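Local coordinates for aminotransferase, class V family protein (Trichomonas vaginalis, PDB 5F8V) that probably catalyses the pyridoxal-phosphate-dependent exchange of an amino group between O-phospho-L-serine and 2-oxoglutarate, the second step of serine biosynthesis from 3-phosphoglycerate, at residues R60-V65 and K259-K264; Q165-V170 and I176-N181. All blocks are in the same frame, centred on the assembly; numbering follows the deposited sequence.

Followed from the N terminus, the chain first reaches the C-terminal end of helix 46-63, where 60-65 waits for its partner until 259-264 comes in on helix 248-263. Interaction 1 therefore closes a long loop, with 193 residues between its segments, that takes in all seven strands of the sheet and all of interaction 2. Interaction 2 closes a much shorter loop, laying 165-170 over the end of inner strand 174-177. The contacts do not cross along the sequence. The centres of interactions 1 and 2 lie about 19 Å apart, and the nearest atoms of interactions 1 and 2 about 7 Å apart. Ile187 touches both neighbourhoods, meeting Leu63 next to interaction 1 and Phe167 and Met178 in interaction 2.

Interaction 1: R60-V65 and K259-K264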
ATOM      1  N   ARG A  60      19.108  -0.553  -7.855  1.00 14.25           N
ATOM      2  CA  ARG A  60      20.461  -0.883  -7.415  1.00 15.20           C
ATOM      3  C   ARG A  60      21.506  -0.163  -8.255  1.00 15.24           C
ATOM      4  O   ARG A  60      22.471   0.359  -7.704  1.00 15.42           O
ATOM      5  CB  ARG A  60      20.716  -2.408  -7.407  1.00 15.71           C
ATOM      6  CG  ARG A  60      22.107  -2.785  -6.914  1.00 16.10           C
ATOM      7  CD  ARG A  60      22.348  -4.288  -6.862  1.00 16.63           C
ATOM      8  NE  ARG A  60      21.424  -4.999  -5.987  1.00 16.86           N
ATOM      9  CZ  ARG A  60      21.443  -4.981  -4.655  1.00 17.40           C
ATOM     10  NH1 ARG A  60      22.340  -4.272  -3.973  1.00 18.14           N
ATOM     11  NH2 ARG A  60      20.546  -5.689  -3.984  1.00 17.84           N
ATOM     12  N   THR A  61      21.301  -0.123  -9.575  1.00 15.90           N
ATOM     13  CA  THR A  61      22.219   0.554 -10.493  1.00 16.05           C
ATOM     14  C   THR A  61      22.241   2.060 -10.225  1.00 16.13           C
ATOM     15  O   THR A  61      23.308   2.627 -10.023  1.00 15.25           O
ATOM     16  CB  THR A  61      21.862   0.277 -11.974  1.00 16.56           C
ATOM     17  OG1 THR A  61      22.134  -1.094 -12.279  1.00 16.64           O
ATOM     18  CG2 THR A  61      22.668   1.148 -12.922  1.00 16.43           C
ATOM     19  N   LEU A  62      21.064   2.686 -10.225  1.00 16.51           N
ATOM     20  CA  LEU A  62      20.927   4.120  -9.955  1.00 16.58           C
ATOM     21  C   LEU A  62      21.687   4.567  -8.714  1.00 16.56           C
ATOM     22  O   LEU A  62      22.429   5.538  -8.755  1.00 15.90           O
ATOM     23  CB  LEU A  62      19.454   4.495  -9.747  1.00 17.05           C
ATOM     24  CG  LEU A  62      18.604   4.874 -10.952  1.00 16.77           C
ATOM     25  CD1 LEU A  62      17.185   5.122 -10.460  1.00 16.69           C
ATOM     26  CD2 LEU A  62      19.168   6.106 -11.650  1.00 16.96           C
ATOM     27  N   LEU A  63      21.485   3.846  -7.619  1.00 17.16           N
ATOM     28  CA  LEU A  63      22.118   4.180  -6.334  1.00 17.75           C
ATOM     29  C   LEU A  63      23.487   3.546  -6.098  1.00 18.12           C
ATOM     30  O   LEU A  63      24.173   3.939  -5.164  1.00 17.78           O
ATOM     31  CB  LEU A  63      21.205   3.769  -5.183  1.00 18.02           C
ATOM     32  CG  LEU A  63      20.111   4.739  -4.764  1.00 18.09           C
ATOM     33  CD1 LEU A  63      19.099   3.986  -3.911  1.00 18.27           C
ATOM     34  CD2 LEU A  63      20.688   5.920  -4.000  1.00 18.11           C
ATOM     35  N   GLN A  64      23.871   2.572  -6.922  1.00 18.58           N
ATOM     36  CA  GLN A  64      25.042   1.728  -6.658  1.00 19.21           C
ATOM     37  C   GLN A  64      24.960   1.164  -5.247  1.00 18.31           C
ATOM     38  O   GLN A  64      25.886   1.295  -4.447  1.00 18.74           O
ATOM     39  CB  GLN A  64      26.356   2.487  -6.907  1.00 20.37           C
ATOM     40  CG  GLN A  64      26.575   2.874  -8.364  1.00 21.60           C
ATOM     41  CD  GLN A  64      26.786   1.663  -9.259  1.00 22.98           C
ATOM     42  OE1 GLN A  64      27.903   1.146  -9.364  1.00 24.05           O
ATOM     43  NE2 GLN A  64      25.714   1.202  -9.913  1.00 22.87           N
ATOM     44  N   VAL A  65      23.823   0.536  -4.955  1.00 17.49           N
ATOM     45  CA  VAL A  65      23.617  -0.104  -3.673  1.00 17.12           C
ATOM     46  C   VAL A  65      24.567  -1.312  -3.624  1.00 17.19           C
ATOM     47  O   VAL A  65      24.473  -2.183  -4.478  1.00 16.48           O
ATOM     48  CB  VAL A  65      22.156  -0.581  -3.469  1.00 16.59           C
ATOM     49  CG1 VAL A  65      22.002  -1.215  -2.097  1.00 16.22           C
ATOM     50  CG2 VAL A  65      21.159   0.570  -3.655  1.00 16.69           C
ATOM     51  N   LYS A 259      13.849   4.753 -14.813  1.00 13.65           N
ATOM     52  CA  LYS A 259      14.316   4.894 -16.193  1.00 13.80           C
ATOM     53  C   LYS A 259      14.440   6.375 -16.550  1.00 13.68           C
ATOM     54  O   LYS A 259      15.453   6.809 -17.084  1.00 13.78           O
ATOM     55  CB  LYS A 259      13.352   4.225 -17.179  1.00 13.92           C
ATOM     56  CG  LYS A 259      13.197   2.719 -17.044  1.00 14.01           C
ATOM     57  CD  LYS A 259      11.958   2.248 -17.798  1.00 14.18           C
ATOM     58  CE  LYS A 259      11.718   0.765 -17.627  1.00 14.53           C
ATOM     59  NZ  LYS A 259      10.379   0.346 -18.130  1.00 14.62           N
ATOM     60  N   TRP A 260      13.409   7.152 -16.243  1.00 13.76           N
ATOM     61  CA  TRP A 260      13.451   8.588 -16.515  1.00 13.52           C
ATOM     62  C   TRP A 260      14.653   9.279 -15.854  1.00 13.33           C
ATOM     63  O   TRP A 260      15.286  10.113 -16.483  1.00 13.27           O
ATOM     64  CB  TRP A 260      12.136   9.265 -16.127  1.00 13.46           C
ATOM     65  CG  TRP A 260      12.158  10.742 -16.262  1.00 13.21           C
ATOM     66  CD1 TRP A 260      11.885  11.479 -17.383  1.00 13.43           C
ATOM     67  CD2 TRP A 260      12.453  11.676 -15.232  1.00 13.34           C
ATOM     68  NE1 TRP A 260      11.999  12.819 -17.107  1.00 13.11           N
ATOM     69  CE2 TRP A 260      12.344  12.967 -15.791  1.00 13.27           C
ATOM     70  CE3 TRP A 260      12.806  11.550 -13.886  1.00 13.81           C
ATOM     71  CZ2 TRP A 260      12.583  14.121 -15.052  1.00 13.71           C
ATOM     72  CZ3 TRP A 260      13.041  12.713 -13.142  1.00 13.77           C
ATOM     73  CH2 TRP A 260      12.924  13.974 -13.729  1.00 13.65           C
ATOM     74  N   ILE A 261      14.968   8.915 -14.615  1.00 13.45           N
ATOM     75  CA  ILE A 261      16.139   9.456 -13.920  1.00 13.98           C
ATOM     76  C   ILE A 261      17.432   9.077 -14.643  1.00 14.56           C
ATOM     77  O   ILE A 261      18.329   9.909 -14.779  1.00 13.86           O
ATOM     78  CB  ILE A 261      16.219   8.987 -12.447  1.00 13.89           C
ATOM     79  CG1 ILE A 261      15.054   9.562 -11.630  1.00 13.82           C
ATOM     80  CG2 ILE A 261      17.541   9.418 -11.807  1.00 13.99           C
ATOM     81  CD1 ILE A 261      14.902   8.956 -10.251  1.00 13.85           C
ATOM     82  N   GLU A 262      17.528   7.826 -15.092  1.00 15.71           N
ATOM     83  CA  GLU A 262      18.708   7.384 -15.854  1.00 16.80           C
ATOM     84  C   GLU A 262      18.854   8.171 -17.154  1.00 17.13           C
ATOM     85  O   GLU A 262      19.965   8.582 -17.508  1.00 17.19           O
ATOM     86  CB  GLU A 262      18.667   5.881 -16.134  1.00 16.78           C
ATOM     87  CG  GLU A 262      18.871   5.045 -14.887  1.00 16.73           C
ATOM     88  CD  GLU A 262      18.861   3.552 -15.161  1.00 17.18           C
ATOM     89  OE1 GLU A 262      17.931   3.057 -15.832  1.00 16.92           O
ATOM     90  OE2 GLU A 262      19.782   2.861 -14.677  1.00 17.86           O
ATOM     91  N   GLU A 263      17.730   8.411 -17.833  1.00 18.22           N
ATOM     92  CA  GLU A 263      17.706   9.183 -19.086  1.00 18.91           C
ATOM     93  C   GLU A 263      18.246  10.606 -18.899  1.00 18.71           C
ATOM     94  O   GLU A 263      18.890  11.148 -19.804  1.00 18.25           O
ATOM     95  CB  GLU A 263      16.283   9.233 -19.682  1.00 19.92           C
ATOM     96  CG  GLU A 263      15.788   7.901 -20.240  1.00 21.60           C
ATOM     97  CD  GLU A 263      14.282   7.829 -20.476  1.00 22.59           C
ATOM     98  OE1 GLU A 263      13.600   8.873 -20.574  1.00 24.38           O
ATOM     99  OE2 GLU A 263      13.770   6.697 -20.584  1.00 24.04           O
ATOM    100  N   LYS A 264      17.981  11.194 -17.731  1.00 18.20           N
ATOM    101  CA  LYS A 264      18.435  12.556 -17.401  1.00 18.03           C
ATOM    102  C   LYS A 264      19.848  12.652 -16.798  1.00 17.41           C
ATOM    103  O   LYS A 264      20.274  13.750 -16.420  1.00 17.02           O
ATOM    104  CB  LYS A 264      17.414  13.233 -16.466  1.00 18.51           C
ATOM    105  CG  LYS A 264      15.999  13.323 -17.031  1.00 18.81           C
ATOM    106  CD  LYS A 264      15.927  14.217 -18.261  1.00 19.53           C
ATOM    107  CE  LYS A 264      14.501  14.347 -18.773  1.00 19.99           C
ATOM    108  NZ  LYS A 264      14.464  15.168 -20.016  1.00 20.80           N
TER
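Leu62 and Glu262 bring two helix ends together, their CA atoms 7.1 Å apart, and the contact rests on apolar carbon although one of the two residues is acidic. The path of the Glu262 side chain explains this. Its CB leaves the helix beside the contact rather than straight across it, and CG is set anti to the carbonyl carbon (chi1 -70°), which brings this methylene over the leucine. Glu262 CG lies 3.4 Å from Leu62 CD2, a tight fit, and 3.9 Å from Leu62 CG. Beyond CG the chain is extended, carrying CD past the leucine to the carboxylate. Glu262 OE2 stands 3.8 Å from the methyl Thr61 CG2. The other oxygen, OE1, forms a salt bridge with Arg58, one turn before Leu62 on the same helix, so the acid is fastened to the helix it packs against. Leu62 CD2 is shared: it also meets Ile261 CG2 at 3.7 Å, the two side chains crossing at about a right angle, and it thus fits between Ile261 and Glu262.

Just past this patch the first helix ends in a Schellman motif. Gln64, at positive phi, is its C-prime residue; Val65 N bonds to Arg60 O at 3.1 Å and Gln64 N to Thr61 O. Gln64 NE2 adds a nearly straight bond (165°) to Thr61 O at 2.8 Å, in the carbonyl plane and on a lone pair, giving that oxygen two donors.

The contact joins helices 46-63 and 248-263, with helix 267-286 meeting both through Leu267, which touches Leu63 and Ile261. Val65 then leads the chain toward strand 69-75, where it packs on Ile71, while Trp260 faces helix 18-26 at Cys20.

Interaction 2: Q165-V170 and I176-N181; sequences QQFPDV and IDMSSN
Ile176, in strand 174-177 of the seven-stranded mixed sheet of the fold type I aminotransferases, and Met178, just beyond that strand, meet the ring of Phe167, which comes from the preceding loop. Ile176 comes first: CD1 sits over the Phe167 ring centre, 3.8 Å from the centroid and only 11° off the ring normal, the geometry of a CH-pi contact. Its CG1 is anti to the carbonyl carbon, and the extended second torsion (chi2 -172°) points the terminal methyl CD1 at the ring face. Asp177 turns the other way, toward the cofactor side; its OD2 lies close to N1 of the lysine-PLP residue at position 202, consistent with the aspartate that faces the pyridine nitrogen in this fold. Met178 returns to the ring: its extended chain brings CE to 3.5 Å from Phe167 CE1 and 3.7 Å from CZ, at an oblique approach. Ile187 and Val193 also touch the phenyl group. At Ser179 the chain folds over in an Asx turn, its N bonded to Asp177 OD1 at 2.9 Å from above the carboxylate plane. Asp177 OD1 also accepts from Ser179 OG at 2.7 Å, on its syn lone pair.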
ATOM      1  N   GLN A 165      23.728  17.616   4.718  1.00 18.45           N
ATOM      2  CA  GLN A 165      24.602  17.565   3.539  1.00 20.26           C
ATOM      3  C   GLN A 165      25.385  16.244   3.451  1.00 20.84           C
ATOM      4  O   GLN A 165      25.683  15.775   2.353  1.00 20.47           O
ATOM      5  CB  GLN A 165      25.552  18.767   3.515  1.00 21.33           C
ATOM      6  CG  GLN A 165      24.810  20.094   3.441  1.00 22.47           C
ATOM      7  CD  GLN A 165      25.701  21.268   3.073  1.00 24.09           C
ATOM      8  OE1 GLN A 165      26.856  21.345   3.497  1.00 25.67           O
ATOM      9  NE2 GLN A 165      25.164  22.199   2.283  1.00 24.76           N
ATOM     10  N   GLN A 166      25.711  15.661   4.606  1.00 22.18           N
ATOM     11  CA  GLN A 166      26.400  14.365   4.692  1.00 23.29           C
ATOM     12  C   GLN A 166      25.854  13.568   5.875  1.00 22.40           C
ATOM     13  O   GLN A 166      25.241  14.144   6.772  1.00 22.17           O
ATOM     14  CB  GLN A 166      27.913  14.579   4.835  1.00 25.48           C
ATOM     15  CG  GLN A 166      28.347  15.201   6.158  1.00 26.94           C
ATOM     16  CD  GLN A 166      29.666  15.949   6.067  1.00 29.73           C
ATOM     17  OE1 GLN A 166      30.675  15.530   6.639  1.00 30.96           O
ATOM     18  NE2 GLN A 166      29.662  17.070   5.352  1.00 31.24           N
ATOM     19  N   PHE A 167      26.066  12.251   5.880  1.00 21.42           N
ATOM     20  CA  PHE A 167      25.586  11.407   6.986  1.00 20.79           C
ATOM     21  C   PHE A 167      26.295  11.791   8.293  1.00 20.56           C
ATOM     22  O   PHE A 167      27.468  12.153   8.264  1.00 19.44           O
ATOM     23  CB  PHE A 167      25.829   9.913   6.720  1.00 20.48           C
ATOM     24  CG  PHE A 167      25.033   9.326   5.571  1.00 20.38           C
ATOM     25  CD1 PHE A 167      23.987  10.017   4.939  1.00 19.72           C
ATOM     26  CD2 PHE A 167      25.322   8.036   5.137  1.00 20.06           C
ATOM     27  CE1 PHE A 167      23.287   9.439   3.899  1.00 19.88           C
ATOM     28  CE2 PHE A 167      24.612   7.454   4.100  1.00 19.50           C
ATOM     29  CZ  PHE A 167      23.598   8.155   3.479  1.00 19.52           C
ATOM     30  N   PRO A 168      25.578  11.728   9.435  1.00 20.94           N
ATOM     31  CA  PRO A 168      26.245  11.914  10.724  1.00 21.54           C
ATOM     32  C   PRO A 168      27.314  10.850  11.000  1.00 22.28           C
ATOM     33  O   PRO A 168      27.269   9.752  10.428  1.00 21.90           O
ATOM     34  CB  PRO A 168      25.107  11.776  11.742  1.00 21.12           C
ATOM     35  CG  PRO A 168      23.862  12.041  10.980  1.00 21.22           C
ATOM     36  CD  PRO A 168      24.128  11.528   9.599  1.00 20.99           C
ATOM     37  N   ASP A 169      28.265  11.207  11.861  1.00 22.79           N
ATOM     38  CA  ASP A 169      29.292  10.298  12.349  1.00 23.61           C
ATOM     39  C   ASP A 169      28.928   9.863  13.770  1.00 22.17           C
ATOM     40  O   ASP A 169      29.054  10.640  14.717  1.00 21.37           O
ATOM     41  CB  ASP A 169      30.653  11.005  12.322  1.00 25.59           C
ATOM     42  CG  ASP A 169      31.811  10.086  12.669  1.00 27.89           C
ATOM     43  OD1 ASP A 169      31.686   8.849  12.499  1.00 30.59           O
ATOM     44  OD2 ASP A 169      32.866  10.612  13.092  1.00 29.37           O
ATOM     45  N   VAL A 170      28.439   8.632  13.901  1.00 20.79           N
ATOM     46  CA  VAL A 170      28.070   8.064  15.195  1.00 19.97           C
ATOM     47  C   VAL A 170      28.430   6.580  15.229  1.00 20.44           C
ATOM     48  O   VAL A 170      28.538   5.945  14.172  1.00 19.66           O
ATOM     49  CB  VAL A 170      26.563   8.237  15.515  1.00 19.75           C
ATOM     50  CG1 VAL A 170      26.203   9.710  15.649  1.00 19.90           C
ATOM     51  CG2 VAL A 170      25.686   7.548  14.480  1.00 19.53           C
ATOM     52  N   ILE A 176      17.817   5.757   8.311  1.00 11.91           N
ATOM     53  CA  ILE A 176      17.606   7.060   7.714  1.00 11.66           C
ATOM     54  C   ILE A 176      16.259   7.135   6.982  1.00 11.59           C
ATOM     55  O   ILE A 176      15.994   6.349   6.058  1.00 11.57           O
ATOM     56  CB  ILE A 176      18.752   7.441   6.740  1.00 11.43           C
ATOM     57  CG1 ILE A 176      20.123   7.058   7.328  1.00 11.22           C
ATOM     58  CG2 ILE A 176      18.684   8.919   6.402  1.00 11.34           C
ATOM     59  CD1 ILE A 176      21.322   7.544   6.544  1.00 11.22           C
ATOM     60  N   ASP A 177      15.416   8.081   7.396  1.00 11.54           N
ATOM     61  CA  ASP A 177      14.195   8.404   6.635  1.00 11.82           C
ATOM     62  C   ASP A 177      14.574   9.371   5.526  1.00 12.33           C
ATOM     63  O   ASP A 177      14.852  10.552   5.783  1.00 12.32           O
ATOM     64  CB  ASP A 177      13.114   9.003   7.538  1.00 11.73           C
ATOM     65  CG  ASP A 177      11.791   9.284   6.800  1.00 11.53           C
ATOM     66  OD1 ASP A 177      11.650   8.988   5.597  1.00 11.24           O
ATOM     67  OD2 ASP A 177      10.879   9.807   7.451  1.00 10.95           O
ATOM     68  N   MET A 178      14.581   8.853   4.296  1.00 12.52           N
ATOM     69  CA  MET A 178      14.860   9.639   3.109  1.00 13.13           C
ATOM     70  C   MET A 178      13.613   9.825   2.256  1.00 12.82           C
ATOM     71  O   MET A 178      13.702   9.946   1.021  1.00 12.13           O
ATOM     72  CB  MET A 178      15.942   8.938   2.303  1.00 13.75           C
ATOM     73  CG  MET A 178      17.287   8.911   3.012  1.00 14.39           C
ATOM     74  SD  MET A 178      18.522   8.283   1.865  1.00 16.40           S
ATOM     75  CE  MET A 178      20.043   8.788   2.676  1.00 16.38           C
ATOM     76  N   SER A 179      12.452   9.863   2.902  1.00 12.49           N
ATOM     77  CA  SER A 179      11.185   9.906   2.156  1.00 12.72           C
ATOM     78  C   SER A 179      11.150  11.071   1.171  1.00 12.92           C
ATOM     79  O   SER A 179      10.883  10.875  -0.021  1.00 14.09           O
ATOM     80  CB  SER A 179       9.998   9.927   3.112  1.00 12.47           C
ATOM     81  OG  SER A 179       9.804   8.634   3.670  1.00 12.17           O
ATOM     82  N   SER A 180      11.524  12.255   1.633  1.00 12.86           N
ATOM     83  CA  SER A 180      11.429  13.465   0.812  1.00 12.91           C
ATOM     84  C   SER A 180      12.691  13.844   0.026  1.00 12.78           C
ATOM     85  O   SER A 180      12.690  14.871  -0.653  1.00 13.12           O
ATOM     86  CB  SER A 180      10.988  14.635   1.692  1.00 13.02           C
ATOM     87  OG  SER A 180      11.861  14.784   2.794  1.00 12.95           O
ATOM     88  N   ASN A 181      13.762  13.052   0.101  1.00 12.74           N
ATOM     89  CA  ASN A 181      14.936  13.303  -0.757  1.00 12.74           C
ATOM     90  C   ASN A 181      15.548  12.063  -1.439  1.00 12.81           C
ATOM     91  O   ASN A 181      16.666  12.126  -1.968  1.00 12.32           O
ATOM     92  CB  ASN A 181      15.992  14.141   0.001  1.00 12.59           C
ATOM     93  CG  ASN A 181      16.864  13.318   0.942  1.00 12.71           C
ATOM     94  OD1 ASN A 181      16.591  12.158   1.224  1.00 13.06           O
ATOM     95  ND2 ASN A 181      17.927  13.937   1.440  1.00 13.00           N
TER